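Local coordinates for protein Cyclase/dehydrase (Mycobacterium smegmatis str. MC2 155, PDB 5Z8O) that is of unknown function but, as a START-superfamily protein with the helix-grip fold, probably binds a lipid or other hydrophobic ligand, at residues B[22-25]-B[26-29]; B[122-125]-B[126-130]; B[138-141]-B[142-145]. One frame throughout, in Å; residues are numbered along the deposited sequence. Where two conformers were deposited one is given.

Contact 1. Residues B[22-25]-B[26-29]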
loop_
_atom_site.group_PDB
_atom_site.type_symbol
_atom_site.label_atom_id
_atom_site.label_comp_id
_atom_site.label_asym_id
_atom_site.label_seq_id
_atom_site.Cartn_x
_atom_site.Cartn_y
_atom_site.Cartn_z
ATOM N N SER B 22 -6.563 -1.405 18.472
ATOM C CA SER B 22 -7.437 -1.050 17.359
ATOM C C SER B 22 -7.084 0.291 16.730
ATOM O O SER B 22 -7.488 0.552 15.590
ATOM C CB SER B 22 -8.895 -1.017 17.819
ATOM O OG SER B 22 -9.120 0.062 18.707
ATOM N N ASP B 23 -6.356 1.148 17.445
ATOM C CA ASP B 23 -5.977 2.470 16.946
ATOM C C ASP B 23 -4.769 2.312 16.029
ATOM O O ASP B 23 -3.632 2.640 16.376
ATOM C CB ASP B 23 -5.673 3.413 18.102
ATOM C CG ASP B 23 -5.611 4.860 17.669
ATOM O OD1 ASP B 23 -5.678 5.128 16.450
ATOM O OD2 ASP B 23 -5.467 5.729 18.552
ATOM N N PHE B 24 -5.036 1.804 14.822
ATOM C CA PHE B 24 -3.951 1.439 13.914
ATOM C C PHE B 24 -3.123 2.651 13.511
ATOM O O PHE B 24 -1.892 2.569 13.424
ATOM C CB PHE B 24 -4.515 0.744 12.675
ATOM C CG PHE B 24 -5.327 -0.474 12.986
ATOM C CD1 PHE B 24 -4.723 -1.604 13.512
ATOM C CD2 PHE B 24 -6.691 -0.494 12.749
ATOM C CE1 PHE B 24 -5.463 -2.729 13.799
ATOM C CE2 PHE B 24 -7.439 -1.618 13.035
ATOM C CZ PHE B 24 -6.823 -2.738 13.561
ATOM N N GLU B 25 -3.775 3.787 13.257
ATOM C CA GLU B 25 -3.036 4.960 12.811
ATOM C C GLU B 25 -2.196 5.588 13.916
ATOM O O GLU B 25 -1.346 6.431 13.614
ATOM C CB GLU B 25 -4.002 5.984 12.210
ATOM C CG GLU B 25 -4.616 5.503 10.899
ATOM C CD GLU B 25 -5.448 6.561 10.194
ATOM O OE1 GLU B 25 -5.957 7.480 10.874
ATOM O OE2 GLU B 25 -5.592 6.466 8.954
ATOM N N ALA B 26 -2.390 5.191 15.172
ATOM C CA ALA B 26 -1.531 5.641 16.261
ATOM C C ALA B 26 -0.343 4.718 16.502
ATOM O O ALA B 26 0.501 5.033 17.348
ATOM C CB ALA B 26 -2.337 5.784 17.557
ATOM N N TYR B 27 -0.255 3.599 15.781
ATOM C CA TYR B 27 0.884 2.692 15.933
ATOM C C TYR B 27 2.244 3.378 15.846
ATOM O O TYR B 27 3.114 3.052 16.672
ATOM C CB TYR B 27 0.820 1.563 14.891
ATOM C CG TYR B 27 -0.126 0.430 15.227
ATOM C CD1 TYR B 27 -0.961 0.493 16.334
ATOM C CD2 TYR B 27 -0.153 -0.722 14.450
ATOM C CE1 TYR B 27 -1.818 -0.550 16.644
ATOM C CE2 TYR B 27 -1.001 -1.771 14.754
ATOM C CZ TYR B 27 -1.830 -1.680 15.853
ATOM O OH TYR B 27 -2.672 -2.727 16.153
ATOM N N PRO B 28 2.511 4.292 14.904
ATOM C CA PRO B 28 3.856 4.887 14.837
ATOM C C PRO B 28 4.256 5.659 16.082
ATOM O O PRO B 28 5.457 5.814 16.326
ATOM C CB PRO B 28 3.771 5.811 13.612
ATOM C CG PRO B 28 2.649 5.267 12.796
ATOM C CD PRO B 28 1.658 4.770 13.798
ATOM N N GLN B 29 3.294 6.120 16.888
ATOM C CA GLN B 29 3.616 6.916 18.073
ATOM C C GLN B 29 4.336 6.102 19.141
ATOM O O GLN B 29 5.112 6.664 19.924
ATOM C CB GLN B 29 2.345 7.527 18.661
ATOM C CG GLN B 29 1.626 8.489 17.735
ATOM C CD GLN B 29 0.276 8.912 18.283
ATOM O OE1 GLN B 29 0.028 8.830 19.487
ATOM N NE2 GLN B 29 -0.608 9.362 17.399
#
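Phe-24 and Tyr-27 lie side by side and point the same way, an offset edge-to-face (T-shaped) pair where the short 3-10 turn after helix 14-22 runs into helix 27-30 in this helix-grip (START, Bet v 1-like) fold. The edge of Phe-24 is turned toward the face of Tyr-27, with centroids 5.7 Å apart and planes at 74°. Phe-24 CD1 makes the closest approach of one ring to the other, 3.7 Å from Tyr-27 CZ. Over the middle of the tyrosine ring stands Phe-24 CA, 4.0 Å from its centroid, a CH-pi contact almost along the ring normal. Tyr-27 CG sits anti to its own carbonyl carbon (chi1 -80°), which lays the ring back across the preceding turn, and its hydroxyl is hydrogen-bonded to Val-21 O at the end of helix 14-22. This bond, and not the ring pair, ties the turn back to that helix. The buried Phe-24 ring packs on Cys-37 of strand 34-42 and on Pro-48 and Leu-51 of strand 48-57, while Glu-25 reaches strand 34-42 through a bond from Ile-39 N to OE2. Two backbone bonds hold the turn, Ala-26 N to Asp-23 O at 3.1 Å and Tyr-27 N to Phe-24 O at 3.0 Å. Beside them the Ala-26 methyl stands over one face of the Asp-23 carboxylate, CB 3.3 Å from OD2.

Contact 2. Residues B[122-125]-B[126-130]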
loop_
_atom_site.group_PDB
_atom_site.type_symbol
_atom_site.label_atom_id
_atom_site.label_comp_id
_atom_site.label_asym_id
_atom_site.label_seq_id
_atom_site.Cartn_x
_atom_site.Cartn_y
_atom_site.Cartn_z
ATOM N N VAL B 122 13.162 -18.371 10.855
ATOM C CA VAL B 122 11.998 -17.502 10.702
ATOM C C VAL B 122 11.232 -17.399 12.015
ATOM O O VAL B 122 10.824 -16.308 12.431
ATOM C CB VAL B 122 11.093 -18.000 9.560
ATOM C CG1 VAL B 122 9.828 -17.159 9.487
ATOM C CG2 VAL B 122 11.840 -17.939 8.237
ATOM N N LYS B 123 11.019 -18.530 12.687
ATOM C CA LYS B 123 10.229 -18.480 13.912
ATOM C C LYS B 123 10.987 -17.776 15.031
ATOM O O LYS B 123 10.370 -17.122 15.879
ATOM C CB LYS B 123 9.815 -19.887 14.341
ATOM C CG LYS B 123 9.147 -19.922 15.704
ATOM C CD LYS B 123 9.464 -21.195 16.462
ATOM C CE LYS B 123 9.261 -22.424 15.600
ATOM N NZ LYS B 123 7.919 -22.403 14.968
ATOM N N LYS B 124 12.319 -17.875 15.039
ATOM C CA LYS B 124 13.100 -17.116 16.009
ATOM C C LYS B 124 12.912 -15.617 15.806
ATOM O O LYS B 124 12.722 -14.872 16.774
ATOM C CB LYS B 124 14.579 -17.492 15.912
ATOM C CG LYS B 124 15.445 -16.801 16.954
ATOM C CD LYS B 124 16.855 -17.373 16.987
ATOM C CE LYS B 124 17.811 -16.559 16.131
ATOM N NZ LYS B 124 17.917 -15.149 16.603
ATOM N N LEU B 125 12.943 -15.158 14.553
ATOM C CA LEU B 125 12.786 -13.730 14.291
ATOM C C LEU B 125 11.365 -13.267 14.582
ATOM O O LEU B 125 11.160 -12.156 15.086
ATOM C CB LEU B 125 13.168 -13.415 12.844
ATOM C CG LEU B 125 14.617 -13.731 12.463
ATOM C CD1 LEU B 125 14.866 -13.498 10.977
ATOM C CD2 LEU B 125 15.576 -12.930 13.314
ATOM N N ALA B 126 10.371 -14.104 14.271
ATOM C CA ALA B 126 8.990 -13.765 14.593
ATOM C C ALA B 126 8.768 -13.712 16.099
ATOM O O ALA B 126 8.024 -12.856 16.594
ATOM C CB ALA B 126 8.037 -14.769 13.944
ATOM N N GLY B 127 9.387 -14.630 16.843
ATOM C CA GLY B 127 9.282 -14.578 18.291
ATOM C C GLY B 127 9.899 -13.319 18.865
ATOM O O GLY B 127 9.391 -12.752 19.836
ATOM N N GLU B 128 11.000 -12.858 18.265
ATOM C CA GLU B 128 11.609 -11.611 18.710
ATOM C C GLU B 128 10.716 -10.422 18.394
ATOM O O GLU B 128 10.641 -9.478 19.179
ATOM C CB GLU B 128 12.988 -11.440 18.076
ATOM C CG GLU B 128 13.986 -12.495 18.519
ATOM C CD GLU B 128 15.378 -12.252 17.978
ATOM O OE1 GLU B 128 15.594 -11.207 17.329
ATOM O OE2 GLU B 128 16.259 -13.110 18.203
ATOM N N THR B 129 10.018 -10.455 17.259
ATOM C CA THR B 129 9.094 -9.373 16.938
ATOM C C THR B 129 7.989 -9.254 17.991
ATOM O O THR B 129 7.596 -8.142 18.361
ATOM C CB THR B 129 8.510 -9.589 15.538
ATOM O OG1 THR B 129 9.572 -9.579 14.575
ATOM C CG2 THR B 129 7.522 -8.490 15.183
ATOM N N LEU B 130 7.466 -10.390 18.474
ATOM C CA LEU B 130 6.381 -10.365 19.460
ATOM C C LEU B 130 6.821 -9.857 20.836
ATOM O O LEU B 130 6.085 -9.100 21.479
ATOM C CB LEU B 130 5.761 -11.755 19.591
ATOM C CG LEU B 130 4.948 -12.282 18.406
ATOM C CD1 LEU B 130 4.191 -13.548 18.799
ATOM C CD2 LEU B 130 3.984 -11.217 17.907
#
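Lys-124 and Glu-128, one helical turn apart, reach out side by side from helix 119-144 and close a salt bridge at their ends, whereas Val-122 and Ala-126 face the protein interior. On the outer side, Lys-124 NZ lies 3.1 Å from Glu-128 OE2. The ammonium group meets this oxygen from above the carboxylate plane, 38° out of it. Lys-124 starts out extended and then bends at chi3 (95°) and again at chi4, a hook that swings NZ over toward the glutamate. Glu-128 is extended beyond CG, and its CG passes 3.2 Å from Lys-124 O, so the aliphatic part of the chain lies against the preceding turn. Leu-125 is exposed on this outer side as well, its CD2 coming no nearer than 4.4 Å to Glu-128 OE1.

The inner side is closely packed. In the helix-grip fold the long C-terminal helix lies against the curved antiparallel sheet, and here Val-122 packs on Val-111 and Val-113 of strand 103-113. Ala-126 meets Leu-109 of that strand and Val-4 of strand 4-10, and Leu-130, one turn further, sits on Val-4, Lys-6 and Val-107. The Ala-126 methyl also rests 3.5 Å from Val-122 O, the same carbonyl that accepts the bond from Ala-126 N.

Successive i to i+4 backbone bonds join the two turns, Gly-127 N to Lys-123 O being 2.8 Å long. Leu-125 O takes two donors from Thr-129, the backbone N at 3.0 Å and OG1 at 3.1 Å, which arrive from opposite faces of the carbonyl plane. Thr-129 OG1 is anti to its own carbonyl carbon (chi1 -61°), and this turns the hydroxyl back along the helix to Leu-125 O.

Contact 3. Residues B[138-141]-B[142-145]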
loop_
_atom_site.group_PDB
_atom_site.type_symbol
_atom_site.label_atom_id
_atom_site.label_comp_id
_atom_site.label_asym_id
_atom_site.label_seq_id
_atom_site.Cartn_x
_atom_site.Cartn_y
_atom_site.Cartn_z
ATOM N N GLU B 138 3.556 -2.494 26.444
ATOM C CA GLU B 138 3.738 -2.162 27.856
ATOM C C GLU B 138 4.046 -0.681 28.035
ATOM O O GLU B 138 3.468 -0.013 28.900
ATOM C CB GLU B 138 4.852 -3.019 28.460
ATOM C CG GLU B 138 4.516 -4.494 28.554
ATOM C CD GLU B 138 5.583 -5.292 29.276
ATOM O OE1 GLU B 138 6.693 -4.754 29.485
ATOM O OE2 GLU B 138 5.315 -6.460 29.622
ATOM N N GLY B 139 4.965 -0.152 27.226
ATOM C CA GLY B 139 5.279 1.265 27.311
ATOM C C GLY B 139 4.093 2.146 26.970
ATOM O O GLY B 139 3.850 3.158 27.633
ATOM N N ARG B 140 3.340 1.776 25.930
ATOM C CA ARG B 140 2.158 2.546 25.558
ATOM C C ARG B 140 1.094 2.503 26.650
ATOM O O ARG B 140 0.390 3.496 26.869
ATOM C CB ARG B 140 1.598 2.027 24.233
ATOM C CG ARG B 140 0.395 2.786 23.707
ATOM C CD ARG B 140 0.736 4.246 23.469
ATOM N NE ARG B 140 -0.227 4.895 22.584
ATOM C CZ ARG B 140 -0.081 6.124 22.099
ATOM N NH1 ARG B 140 0.986 6.842 22.425
ATOM N NH2 ARG B 140 -1.002 6.636 21.295
ATOM N N VAL B 141 0.968 1.370 27.345
ATOM C CA VAL B 141 0.003 1.264 28.435
ATOM C C VAL B 141 0.396 2.185 29.584
ATOM O O VAL B 141 -0.433 2.932 30.112
ATOM C CB VAL B 141 -0.123 -0.199 28.894
ATOM C CG1 VAL B 141 -0.862 -0.288 30.223
ATOM C CG2 VAL B 141 -0.838 -1.010 27.835
ATOM N N GLU B 142 1.670 2.146 29.985
ATOM C CA GLU B 142 2.143 3.027 31.048
ATOM C C GLU B 142 2.000 4.491 30.658
ATOM O O GLU B 142 1.672 5.338 31.498
ATOM C CB GLU B 142 3.602 2.701 31.378
ATOM C CG GLU B 142 4.317 3.752 32.220
ATOM C CD GLU B 142 3.946 3.705 33.689
ATOM O OE1 GLU B 142 3.389 2.681 34.137
ATOM O OE2 GLU B 142 4.216 4.699 34.396
ATOM N N GLN B 143 2.219 4.805 29.381
ATOM C CA GLN B 143 2.090 6.184 28.927
ATOM C C GLN B 143 0.636 6.650 28.961
ATOM O O GLN B 143 0.362 7.815 29.271
ATOM C CB GLN B 143 2.692 6.321 27.528
ATOM C CG GLN B 143 2.644 7.720 26.941
ATOM C CD GLN B 143 2.779 7.718 25.431
ATOM O OE1 GLN B 143 2.410 6.753 24.763
ATOM N NE2 GLN B 143 3.323 8.799 24.886
ATOM N N LEU B 144 -0.307 5.757 28.660
ATOM C CA LEU B 144 -1.719 6.115 28.597
ATOM C C LEU B 144 -2.475 5.938 29.910
ATOM O O LEU B 144 -3.610 6.416 30.012
ATOM C CB LEU B 144 -2.430 5.315 27.501
ATOM C CG LEU B 144 -1.970 5.628 26.076
ATOM C CD1 LEU B 144 -2.693 4.747 25.080
ATOM C CD2 LEU B 144 -2.172 7.103 25.754
ATOM N N THR B 145 -1.895 5.290 30.916
ATOM C CA THR B 145 -2.614 5.096 32.169
ATOM C C THR B 145 -2.282 6.198 33.165
ATOM O O THR B 145 -1.197 6.788 33.137
ATOM C CB THR B 145 -2.303 3.730 32.788
ATOM O OG1 THR B 145 -0.885 3.525 32.839
ATOM C CG2 THR B 145 -2.965 2.613 31.993
#
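One face of the Arg-140 guanidinium is covered by Leu-144, whose CD2 stands 4.3 Å above the plane over its centre; on the other side Ala-26 comes up near NH2, while Gln-143 OE1 comes to the edge. There NH1 donates a hydrogen bond of 2.7 Å to Gln-143 OE1. It is bent, with 139° at the hydrogen; OE1 lies somewhat off the guanidinium plane, and the amide is turned 58° against it. Arg-140 CG is anti to the backbone N, and a bend at chi2 (60°) folds the chain toward the following turn. Its NE is thereby brought to 3.5 Å from Leu-144 CD1. The other terminal nitrogen, NH2, is hydrogen-bonded to Gln-29 OE1, so two glutamines hold the buried guanidinium.

These residues form the last turns of helix 119-144, the C-terminal helix of the helix-grip fold, where it leans on helix 14-22. Ile-20 of that helix touches Arg-140, Val-141 and Leu-144, and Val-141 also packs on Ile-17.

At the C-terminal end Thr-145 leaves helical geometry, and Val-141 O gathers several donors. Thr-145 OG1 bonds it at 2.8 Å, and weaker backbone bonds come from Thr-145 N and Leu-144 N. The threonine hydroxyl sits between its own N and carbonyl carbon, facing back to Val-141 O. Its methyl CG2 meets Val-141 CG1 at 4.0 Å.

Contacts 2 and 3 occupy two parts of the same helix, 119-144, with centres 23 Å apart and nearest atoms about 9 Å apart. Contact 2 lies on strands 4-10 and 103-113, contact 3 mainly against helix 14-22. Contact 1, in the turn after that shorter helix, touches contact 3 directly: the hydrogen bond between Gln-29 OE1 and Arg-140 NH2 is 3.0 Å long, and Ala-26 CB packs 4.1 Å from the same nitrogen. Contacts 1 and 2 are on opposite sides of the chain's centre, 21 Å apart between centres. In related START-like proteins the ligand cavity lies between the long helix and the sheet.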